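Local coordinates for Serine/threonine-protein kinase Tel1 (Chaetomium thermophilum, PDB 6SKY), which probably phosphorylates serine and threonine residues followed by glutamine, as an ATM-family checkpoint kinase that senses DNA damage, at residues Y2673-K2687 against V2713-E2727. Sequence-based numbering, arbitrary orientation.
Sequences YLMPAHERYYPKDLK and VTERFHPVMRYFFME
Helix 2673-2681 and the short, weakly bonded helix 2722-2726 run nearly perpendicular, their axes approaching to 11.2 Å, while the loop through Phe2717 to Val2720 passes along the first helix and the turn after it, an aromatic-rich helix-and-loop contact in the PI3/PI4-type kinase domain. Val2720 is wedged at its middle: CG2 stands over the centre of the His2678 ring, 3.8 Å from the centroid. Phe2717 stacks on the opposite face of this imidazole, whose NE2 is hydrogen-bonded to Asp2803 OD1 of helix 2802-2806, clamping the ring and tethering its edge. Tyr2681 and Tyr2723 form a face-to-face stack, planes 6° apart. Near the start of the first helix the edge of Phe2724 meets the face of Tyr2673 in a T-shaped pair. With CG anti to the carbonyl carbon (chi1 -64°), Tyr2682 lays one ring face over His2718 CB and its edge against Val2720 CG1, and its OH accepts a hydrogen bond from Arg2722 NH1 at 3.2 Å. Replacing Tyr2682 by alanine is likely to leave His2718 CB without the ring over it, Val2720 CG1 without its edge neighbour and Arg2722 NH1 without this acceptor. In the turn after Tyr2682, Asp2685 OD2 accepts twice from His2718: the backbone N comes from the anti side, well out of the carboxylate plane, whereas ND1 meets the syn lone pair at 2.7 Å.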
ATOM      1  N   TYR A2673      29.975  19.094  29.666  1.00 26.10           N
ATOM      2  CA  TYR A2673      30.784  19.331  28.484  1.00 26.10           C
ATOM      3  C   TYR A2673      30.453  20.673  27.855  1.00 26.10           C
ATOM      4  O   TYR A2673      31.357  21.411  27.464  1.00 26.10           O
ATOM      5  CB  TYR A2673      30.608  18.222  27.447  1.00 26.10           C
ATOM      6  CG  TYR A2673      31.289  18.589  26.150  1.00 26.10           C
ATOM      7  CD1 TYR A2673      32.648  18.424  25.995  1.00 26.10           C
ATOM      8  CD2 TYR A2673      30.579  19.143  25.098  1.00 26.10           C
ATOM      9  CE1 TYR A2673      33.270  18.786  24.839  1.00 26.10           C
ATOM     10  CE2 TYR A2673      31.197  19.510  23.942  1.00 26.10           C
ATOM     11  CZ  TYR A2673      32.541  19.328  23.819  1.00 26.10           C
ATOM     12  OH  TYR A2673      33.168  19.685  22.662  1.00 26.10           O
ATOM     13  N   LEU A2674      29.171  21.010  27.751  1.00 26.55           N
ATOM     14  CA  LEU A2674      28.783  22.143  26.926  1.00 26.55           C
ATOM     15  C   LEU A2674      29.109  23.480  27.553  1.00 26.55           C
ATOM     16  O   LEU A2674      29.333  24.446  26.825  1.00 26.55           O
ATOM     17  CB  LEU A2674      27.294  22.102  26.615  1.00 26.55           C
ATOM     18  CG  LEU A2674      26.838  21.136  25.538  1.00 26.55           C
ATOM     19  CD1 LEU A2674      25.385  21.371  25.284  1.00 26.55           C
ATOM     20  CD2 LEU A2674      27.635  21.352  24.292  1.00 26.55           C
ATOM     21  N   MET A2675      29.124  23.587  28.863  1.00 30.32           N
ATOM     22  CA  MET A2675      29.321  24.935  29.377  1.00 30.32           C
ATOM     23  C   MET A2675      30.778  25.380  29.312  1.00 30.32           C
ATOM     24  O   MET A2675      31.034  26.554  29.026  1.00 30.32           O
ATOM     25  CB  MET A2675      28.770  25.050  30.792  1.00 30.32           C
ATOM     26  CG  MET A2675      27.262  25.158  30.815  1.00 30.32           C
ATOM     27  SD  MET A2675      26.654  26.419  29.685  1.00 30.32           S
ATOM     28  CE  MET A2675      25.507  25.475  28.699  1.00 30.32           C
ATOM     29  N   PRO A2676      31.760  24.512  29.577  1.00 27.14           N
ATOM     30  CA  PRO A2676      33.150  24.917  29.317  1.00 27.14           C
ATOM     31  C   PRO A2676      33.478  25.068  27.845  1.00 27.14           C
ATOM     32  O   PRO A2676      34.254  25.955  27.474  1.00 27.14           O
ATOM     33  CB  PRO A2676      33.955  23.790  29.960  1.00 27.14           C
ATOM     34  CG  PRO A2676      33.089  23.273  30.996  1.00 27.14           C
ATOM     35  CD  PRO A2676      31.715  23.337  30.458  1.00 27.14           C
ATOM     36  N   ALA A2677      32.923  24.214  26.992  1.00 25.34           N
ATOM     37  CA  ALA A2677      33.237  24.275  25.574  1.00 25.34           C
ATOM     38  C   ALA A2677      32.747  25.561  24.941  1.00 25.34           C
ATOM     39  O   ALA A2677      33.386  26.077  24.019  1.00 25.34           O
ATOM     40  CB  ALA A2677      32.636  23.075  24.859  1.00 25.34           C
ATOM     41  N   HIS A2678      31.630  26.099  25.419  1.00 26.86           N
ATOM     42  CA  HIS A2678      31.083  27.308  24.821  1.00 26.86           C
ATOM     43  C   HIS A2678      32.022  28.484  24.996  1.00 26.86           C
ATOM     44  O   HIS A2678      32.134  29.331  24.108  1.00 26.86           O
ATOM     45  CB  HIS A2678      29.721  27.625  25.423  1.00 26.86           C
ATOM     46  CG  HIS A2678      28.583  27.035  24.665  1.00 26.86           C
ATOM     47  ND1 HIS A2678      28.185  27.508  23.439  1.00 26.86           N
ATOM     48  CD2 HIS A2678      27.755  26.009  24.958  1.00 26.86           C
ATOM     49  CE1 HIS A2678      27.158  26.800  23.012  1.00 26.86           C
ATOM     50  NE2 HIS A2678      26.881  25.880  23.912  1.00 26.86           N
ATOM     51  N   GLU A2679      32.699  28.563  26.131  1.00 32.80           N
ATOM     52  CA  GLU A2679      33.647  29.639  26.343  1.00 32.80           C
ATOM     53  C   GLU A2679      35.037  29.305  25.837  1.00 32.80           C
ATOM     54  O   GLU A2679      35.835  30.219  25.619  1.00 32.80           O
ATOM     55  CB  GLU A2679      33.724  29.991  27.823  1.00 32.80           C
ATOM     56  CG  GLU A2679      34.275  28.888  28.670  1.00 32.80           C
ATOM     57  CD  GLU A2679      34.394  29.289  30.114  1.00 32.80           C
ATOM     58  OE1 GLU A2679      34.083  30.456  30.422  1.00 32.80           O
ATOM     59  OE2 GLU A2679      34.798  28.444  30.940  1.00 32.80           O
ATOM     60  N   ARG A2680      35.349  28.026  25.651  1.00 29.13           N
ATOM     61  CA  ARG A2680      36.630  27.676  25.057  1.00 29.13           C
ATOM     62  C   ARG A2680      36.653  27.979  23.566  1.00 29.13           C
ATOM     63  O   ARG A2680      37.669  28.438  23.041  1.00 29.13           O
ATOM     64  CB  ARG A2680      36.932  26.208  25.318  1.00 29.13           C
ATOM     65  CG  ARG A2680      38.010  25.642  24.464  1.00 29.13           C
ATOM     66  CD  ARG A2680      38.494  24.331  25.002  1.00 29.13           C
ATOM     67  NE  ARG A2680      37.480  23.294  24.936  1.00 29.13           N
ATOM     68  CZ  ARG A2680      36.927  22.728  25.997  1.00 29.13           C
ATOM     69  NH1 ARG A2680      36.019  21.783  25.845  1.00 29.13           N
ATOM     70  NH2 ARG A2680      37.289  23.102  27.210  1.00 29.13           N
ATOM     71  N   TYR A2681      35.545  27.753  22.865  1.00 28.93           N
ATOM     72  CA  TYR A2681      35.547  27.951  21.424  1.00 28.93           C
ATOM     73  C   TYR A2681      35.016  29.302  20.982  1.00 28.93           C
ATOM     74  O   TYR A2681      35.293  29.709  19.852  1.00 28.93           O
ATOM     75  CB  TYR A2681      34.744  26.851  20.731  1.00 28.93           C
ATOM     76  CG  TYR A2681      35.361  25.497  20.899  1.00 28.93           C
ATOM     77  CD1 TYR A2681      36.466  25.127  20.168  1.00 28.93           C
ATOM     78  CD2 TYR A2681      34.849  24.593  21.795  1.00 28.93           C
ATOM     79  CE1 TYR A2681      37.032  23.904  20.325  1.00 28.93           C
ATOM     80  CE2 TYR A2681      35.413  23.370  21.957  1.00 28.93           C
ATOM     81  CZ  TYR A2681      36.508  23.031  21.226  1.00 28.93           C
ATOM     82  OH  TYR A2681      37.077  21.796  21.390  1.00 28.93           O
ATOM     83  N   TYR A2682      34.271  30.008  21.823  1.00 31.86           N
ATOM     84  CA  TYR A2682      33.761  31.340  21.499  1.00 31.86           C
ATOM     85  C   TYR A2682      33.965  32.255  22.691  1.00 31.86           C
ATOM     86  O   TYR A2682      33.044  32.493  23.477  1.00 31.86           O
ATOM     87  CB  TYR A2682      32.286  31.288  21.112  1.00 31.86           C
ATOM     88  CG  TYR A2682      31.999  30.520  19.860  1.00 31.86           C
ATOM     89  CD1 TYR A2682      32.118  31.113  18.625  1.00 31.86           C
ATOM     90  CD2 TYR A2682      31.587  29.203  19.913  1.00 31.86           C
ATOM     91  CE1 TYR A2682      31.851  30.416  17.482  1.00 31.86           C
ATOM     92  CE2 TYR A2682      31.317  28.502  18.774  1.00 31.86           C
ATOM     93  CZ  TYR A2682      31.451  29.115  17.563  1.00 31.86           C
ATOM     94  OH  TYR A2682      31.180  28.419  16.417  1.00 31.86           O
ATOM     95  N   PRO A2683      35.172  32.799  22.858  1.00 35.48           N
ATOM     96  CA  PRO A2683      35.440  33.648  24.026  1.00 35.48           C
ATOM     97  C   PRO A2683      34.712  34.982  24.014  1.00 35.48           C
ATOM     98  O   PRO A2683      34.717  35.669  25.040  1.00 35.48           O
ATOM     99  CB  PRO A2683      36.957  33.850  23.967  1.00 35.48           C
ATOM    100  CG  PRO A2683      37.455  32.757  23.108  1.00 35.48           C
ATOM    101  CD  PRO A2683      36.398  32.528  22.097  1.00 35.48           C
ATOM    102  N   LYS A2684      34.089  35.375  22.910  1.00 41.21           N
ATOM    103  CA  LYS A2684      33.342  36.621  22.847  1.00 41.21           C
ATOM    104  C   LYS A2684      31.851  36.441  23.085  1.00 41.21           C
ATOM    105  O   LYS A2684      31.120  37.433  23.107  1.00 41.21           O
ATOM    106  CB  LYS A2684      33.556  37.297  21.493  1.00 41.21           C
ATOM    107  CG  LYS A2684      34.974  37.747  21.241  1.00 41.21           C
ATOM    108  CD  LYS A2684      35.090  38.441  19.900  1.00 41.21           C
ATOM    109  CE  LYS A2684      36.519  38.870  19.631  1.00 41.21           C
ATOM    110  NZ  LYS A2684      36.628  39.720  18.413  1.00 41.21           N
ATOM    111  N   ASP A2685      31.380  35.211  23.251  1.00 38.89           N
ATOM    112  CA  ASP A2685      29.970  34.961  23.485  1.00 38.89           C
ATOM    113  C   ASP A2685      29.630  35.150  24.957  1.00 38.89           C
ATOM    114  O   ASP A2685      30.502  35.282  25.815  1.00 38.89           O
ATOM    115  CB  ASP A2685      29.595  33.550  23.048  1.00 38.89           C
ATOM    116  CG  ASP A2685      29.428  33.428  21.558  1.00 38.89           C
ATOM    117  OD1 ASP A2685      29.671  34.420  20.845  1.00 38.89           O
ATOM    118  OD2 ASP A2685      29.045  32.337  21.096  1.00 38.89           O
ATOM    119  N   LEU A2686      28.334  35.163  25.243  1.00 37.36           N
ATOM    120  CA  LEU A2686      27.879  35.194  26.618  1.00 37.36           C
ATOM    121  C   LEU A2686      28.266  33.907  27.330  1.00 37.36           C
ATOM    122  O   LEU A2686      28.408  32.849  26.720  1.00 37.36           O
ATOM    123  CB  LEU A2686      26.366  35.364  26.682  1.00 37.36           C
ATOM    124  CG  LEU A2686      25.726  36.649  26.186  1.00 37.36           C
ATOM    125  CD1 LEU A2686      24.237  36.469  26.152  1.00 37.36           C
ATOM    126  CD2 LEU A2686      26.092  37.793  27.092  1.00 37.36           C
ATOM    127  N   LYS A2687      28.433  34.002  28.641  1.00 37.42           N
ATOM    128  CA  LYS A2687      28.581  32.800  29.435  1.00 37.42           C
ATOM    129  C   LYS A2687      27.254  32.057  29.494  1.00 37.42           C
ATOM    130  O   LYS A2687      26.216  32.552  29.061  1.00 37.42           O
ATOM    131  CB  LYS A2687      29.056  33.140  30.841  1.00 37.42           C
ATOM    132  CG  LYS A2687      30.362  33.882  30.894  1.00 37.42           C
ATOM    133  CD  LYS A2687      31.520  32.929  30.812  1.00 37.42           C
ATOM    134  CE  LYS A2687      32.827  33.646  31.051  1.00 37.42           C
ATOM    135  NZ  LYS A2687      33.973  32.704  31.101  1.00 37.42           N
ATOM    136  N   VAL A2713      19.336  36.369  23.097  1.00 33.38           N
ATOM    137  CA  VAL A2713      20.333  35.564  23.794  1.00 33.38           C
ATOM    138  C   VAL A2713      20.933  34.509  22.876  1.00 33.38           C
ATOM    139  O   VAL A2713      22.136  34.251  22.927  1.00 33.38           O
ATOM    140  CB  VAL A2713      19.721  34.937  25.058  1.00 33.38           C
ATOM    141  CG1 VAL A2713      20.190  33.517  25.237  1.00 33.38           C
ATOM    142  CG2 VAL A2713      20.098  35.751  26.263  1.00 33.38           C
ATOM    143  N   THR A2714      20.129  33.881  22.021  1.00 30.76           N
ATOM    144  CA  THR A2714      20.704  32.882  21.133  1.00 30.76           C
ATOM    145  C   THR A2714      21.424  33.489  19.942  1.00 30.76           C
ATOM    146  O   THR A2714      22.111  32.761  19.227  1.00 30.76           O
ATOM    147  CB  THR A2714      19.647  31.906  20.628  1.00 30.76           C
ATOM    148  OG1 THR A2714      18.751  32.572  19.742  1.00 30.76           O
ATOM    149  CG2 THR A2714      18.884  31.325  21.774  1.00 30.76           C
ATOM    150  N   GLU A2715      21.291  34.789  19.696  1.00 36.52           N
ATOM    151  CA  GLU A2715      22.151  35.403  18.694  1.00 36.52           C
ATOM    152  C   GLU A2715      23.573  35.617  19.187  1.00 36.52           C
ATOM    153  O   GLU A2715      24.452  35.914  18.377  1.00 36.52           O
ATOM    154  CB  GLU A2715      21.561  36.729  18.231  1.00 36.52           C
ATOM    155  CG  GLU A2715      20.663  36.583  17.027  1.00 36.52           C
ATOM    156  CD  GLU A2715      19.721  37.752  16.842  1.00 36.52           C
ATOM    157  OE1 GLU A2715      19.788  38.712  17.636  1.00 36.52           O
ATOM    158  OE2 GLU A2715      18.905  37.707  15.899  1.00 36.52           O
ATOM    159  N   ARG A2716      23.817  35.473  20.484  1.00 36.61           N
ATOM    160  CA  ARG A2716      25.139  35.622  21.073  1.00 36.61           C
ATOM    161  C   ARG A2716      25.596  34.332  21.734  1.00 36.61           C
ATOM    162  O   ARG A2716      26.333  34.356  22.713  1.00 36.61           O
ATOM    163  CB  ARG A2716      25.153  36.756  22.090  1.00 36.61           C
ATOM    164  CG  ARG A2716      24.845  38.107  21.520  1.00 36.61           C
ATOM    165  CD  ARG A2716      25.244  39.167  22.505  1.00 36.61           C
ATOM    166  NE  ARG A2716      26.639  39.020  22.902  1.00 36.61           N
ATOM    167  CZ  ARG A2716      27.195  39.658  23.925  1.00 36.61           C
ATOM    168  NH1 ARG A2716      28.471  39.465  24.217  1.00 36.61           N
ATOM    169  NH2 ARG A2716      26.469  40.487  24.661  1.00 36.61           N
ATOM    170  N   PHE A2717      25.152  33.199  21.211  1.00 31.26           N
ATOM    171  CA  PHE A2717      25.458  31.903  21.796  1.00 31.26           C
ATOM    172  C   PHE A2717      25.443  30.909  20.649  1.00 31.26           C
ATOM    173  O   PHE A2717      24.386  30.658  20.072  1.00 31.26           O
ATOM    174  CB  PHE A2717      24.436  31.543  22.865  1.00 31.26           C
ATOM    175  CG  PHE A2717      24.967  30.678  23.960  1.00 31.26           C
ATOM    176  CD1 PHE A2717      25.878  31.166  24.861  1.00 31.26           C
ATOM    177  CD2 PHE A2717      24.522  29.391  24.112  1.00 31.26           C
ATOM    178  CE1 PHE A2717      26.350  30.379  25.869  1.00 31.26           C
ATOM    179  CE2 PHE A2717      24.993  28.609  25.124  1.00 31.26           C
ATOM    180  CZ  PHE A2717      25.905  29.104  26.002  1.00 31.26           C
ATOM    181  N   HIS A2718      26.597  30.371  20.303  1.00 31.38           N
ATOM    182  CA  HIS A2718      26.667  29.501  19.146  1.00 31.38           C
ATOM    183  C   HIS A2718      26.942  28.071  19.569  1.00 31.38           C
ATOM    184  O   HIS A2718      27.710  27.852  20.503  1.00 31.38           O
ATOM    185  CB  HIS A2718      27.765  29.954  18.182  1.00 31.38           C
ATOM    186  CG  HIS A2718      27.654  31.383  17.767  1.00 31.38           C
ATOM    187  ND1 HIS A2718      28.249  32.408  18.466  1.00 31.38           N
ATOM    188  CD2 HIS A2718      27.012  31.961  16.726  1.00 31.38           C
ATOM    189  CE1 HIS A2718      27.980  33.555  17.873  1.00 31.38           C
ATOM    190  NE2 HIS A2718      27.230  33.312  16.815  1.00 31.38           N
ATOM    191  N   PRO A2719      26.352  27.087  18.901  1.00 26.24           N
ATOM    192  CA  PRO A2719      26.550  25.694  19.311  1.00 26.24           C
ATOM    193  C   PRO A2719      27.979  25.220  19.113  1.00 26.24           C
ATOM    194  O   PRO A2719      28.683  25.652  18.201  1.00 26.24           O
ATOM    195  CB  PRO A2719      25.586  24.926  18.407  1.00 26.24           C
ATOM    196  CG  PRO A2719      25.292  25.834  17.295  1.00 26.24           C
ATOM    197  CD  PRO A2719      25.361  27.205  17.826  1.00 26.24           C
ATOM    198  N   VAL A2720      28.403  24.308  19.987  1.00 24.59           N
ATOM    199  CA  VAL A2720      29.764  23.788  19.974  1.00 24.59           C
ATOM    200  C   VAL A2720      29.780  22.271  20.067  1.00 24.59           C
ATOM    201  O   VAL A2720      30.821  21.679  20.345  1.00 24.59           O
ATOM    202  CB  VAL A2720      30.590  24.374  21.128  1.00 24.59           C
ATOM    203  CG1 VAL A2720      30.705  25.853  20.999  1.00 24.59           C
ATOM    204  CG2 VAL A2720      29.965  24.006  22.426  1.00 24.59           C
ATOM    205  N   MET A2721      28.643  21.622  19.850  1.00 25.26           N
ATOM    206  CA  MET A2721      28.591  20.189  20.103  1.00 25.26           C
ATOM    207  C   MET A2721      29.380  19.402  19.071  1.00 25.26           C
ATOM    208  O   MET A2721      29.870  18.309  19.368  1.00 25.26           O
ATOM    209  CB  MET A2721      27.146  19.726  20.140  1.00 25.26           C
ATOM    210  CG  MET A2721      26.953  18.280  20.493  1.00 25.26           C
ATOM    211  SD  MET A2721      27.408  17.895  22.170  1.00 25.26           S
ATOM    212  CE  MET A2721      27.502  16.123  22.043  1.00 25.26           C
ATOM    213  N   ARG A2722      29.549  19.952  17.873  1.00 30.83           N
ATOM    214  CA  ARG A2722      30.282  19.250  16.832  1.00 30.83           C
ATOM    215  C   ARG A2722      31.730  19.007  17.209  1.00 30.83           C
ATOM    216  O   ARG A2722      32.382  18.162  16.596  1.00 30.83           O
ATOM    217  CB  ARG A2722      30.223  20.034  15.534  1.00 30.83           C
ATOM    218  CG  ARG A2722      31.052  21.263  15.543  1.00 30.83           C
ATOM    219  CD  ARG A2722      30.712  22.119  14.370  1.00 30.83           C
ATOM    220  NE  ARG A2722      31.385  23.404  14.423  1.00 30.83           N
ATOM    221  CZ  ARG A2722      30.940  24.447  15.103  1.00 30.83           C
ATOM    222  NH1 ARG A2722      31.615  25.579  15.094  1.00 30.83           N
ATOM    223  NH2 ARG A2722      29.828  24.353  15.802  1.00 30.83           N
ATOM    224  N   TYR A2723      32.246  19.715  18.201  1.00 28.51           N
ATOM    225  CA  TYR A2723      33.607  19.491  18.639  1.00 28.51           C
ATOM    226  C   TYR A2723      33.740  18.316  19.582  1.00 28.51           C
ATOM    227  O   TYR A2723      34.838  17.776  19.698  1.00 28.51           O
ATOM    228  CB  TYR A2723      34.152  20.738  19.307  1.00 28.51           C
ATOM    229  CG  TYR A2723      34.378  21.854  18.338  1.00 28.51           C
ATOM    230  CD1 TYR A2723      33.554  22.954  18.318  1.00 28.51           C
ATOM    231  CD2 TYR A2723      35.409  21.797  17.428  1.00 28.51           C
ATOM    232  CE1 TYR A2723      33.756  23.965  17.436  1.00 28.51           C
ATOM    233  CE2 TYR A2723      35.616  22.804  16.541  1.00 28.51           C
ATOM    234  CZ  TYR A2723      34.789  23.885  16.547  1.00 28.51           C
ATOM    235  OH  TYR A2723      34.998  24.901  15.652  1.00 28.51           O
ATOM    236  N   PHE A2724      32.664  17.893  20.246  1.00 37.14           N
ATOM    237  CA  PHE A2724      32.774  16.741  21.130  1.00 37.14           C
ATOM    238  C   PHE A2724      33.394  15.566  20.403  1.00 37.14           C
ATOM    239  O   PHE A2724      34.181  14.812  20.975  1.00 37.14           O
ATOM    240  CB  PHE A2724      31.405  16.353  21.686  1.00 37.14           C
ATOM    241  CG  PHE A2724      31.430  15.133  22.560  1.00 37.14           C
ATOM    242  CD1 PHE A2724      31.717  15.235  23.897  1.00 37.14           C
ATOM    243  CD2 PHE A2724      31.171  13.886  22.040  1.00 37.14           C
ATOM    244  CE1 PHE A2724      31.750  14.135  24.683  1.00 37.14           C
ATOM    245  CE2 PHE A2724      31.209  12.782  22.826  1.00 37.14           C
ATOM    246  CZ  PHE A2724      31.495  12.906  24.147  1.00 37.14           C
ATOM    247  N   PHE A2725      33.066  15.410  19.132  1.00 37.14           N
ATOM    248  CA  PHE A2725      33.556  14.294  18.351  1.00 37.14           C
ATOM    249  C   PHE A2725      34.907  14.570  17.739  1.00 37.14           C
ATOM    250  O   PHE A2725      35.668  13.634  17.504  1.00 37.14           O
ATOM    251  CB  PHE A2725      32.543  13.943  17.265  1.00 37.14           C
ATOM    252  CG  PHE A2725      31.210  13.582  17.807  1.00 37.14           C
ATOM    253  CD1 PHE A2725      30.969  12.316  18.272  1.00 37.14           C
ATOM    254  CD2 PHE A2725      30.212  14.519  17.904  1.00 37.14           C
ATOM    255  CE1 PHE A2725      29.766  11.991  18.799  1.00 37.14           C
ATOM    256  CE2 PHE A2725      29.007  14.192  18.432  1.00 37.14           C
ATOM    257  CZ  PHE A2725      28.786  12.926  18.874  1.00 37.14           C
ATOM    258  N   MET A2726      35.238  15.828  17.493  1.00 32.96           N
ATOM    259  CA  MET A2726      36.530  16.138  16.909  1.00 32.96           C
ATOM    260  C   MET A2726      37.648  16.123  17.928  1.00 32.96           C
ATOM    261  O   MET A2726      38.816  16.113  17.539  1.00 32.96           O
ATOM    262  CB  MET A2726      36.482  17.495  16.219  1.00 32.96           C
ATOM    263  CG  MET A2726      35.838  17.459  14.868  1.00 32.96           C
ATOM    264  SD  MET A2726      35.504  19.100  14.235  1.00 32.96           S
ATOM    265  CE  MET A2726      34.563  18.699  12.772  1.00 32.96           C
ATOM    266  N   GLU A2727      37.333  16.107  19.214  1.00 31.48           N
ATOM    267  CA  GLU A2727      38.352  16.110  20.238  1.00 31.48           C
ATOM    268  C   GLU A2727      38.346  14.861  21.092  1.00 31.48           C
ATOM    269  O   GLU A2727      39.185  14.740  21.984  1.00 31.48           O
ATOM    270  CB  GLU A2727      38.211  17.345  21.126  1.00 31.48           C
ATOM    271  CG  GLU A2727      37.171  17.241  22.179  1.00 31.48           C
ATOM    272  CD  GLU A2727      36.984  18.539  22.914  1.00 31.48           C
ATOM    273  OE1 GLU A2727      36.874  19.588  22.251  1.00 31.48           O
ATOM    274  OE2 GLU A2727      36.959  18.513  24.158  1.00 31.48           O
TER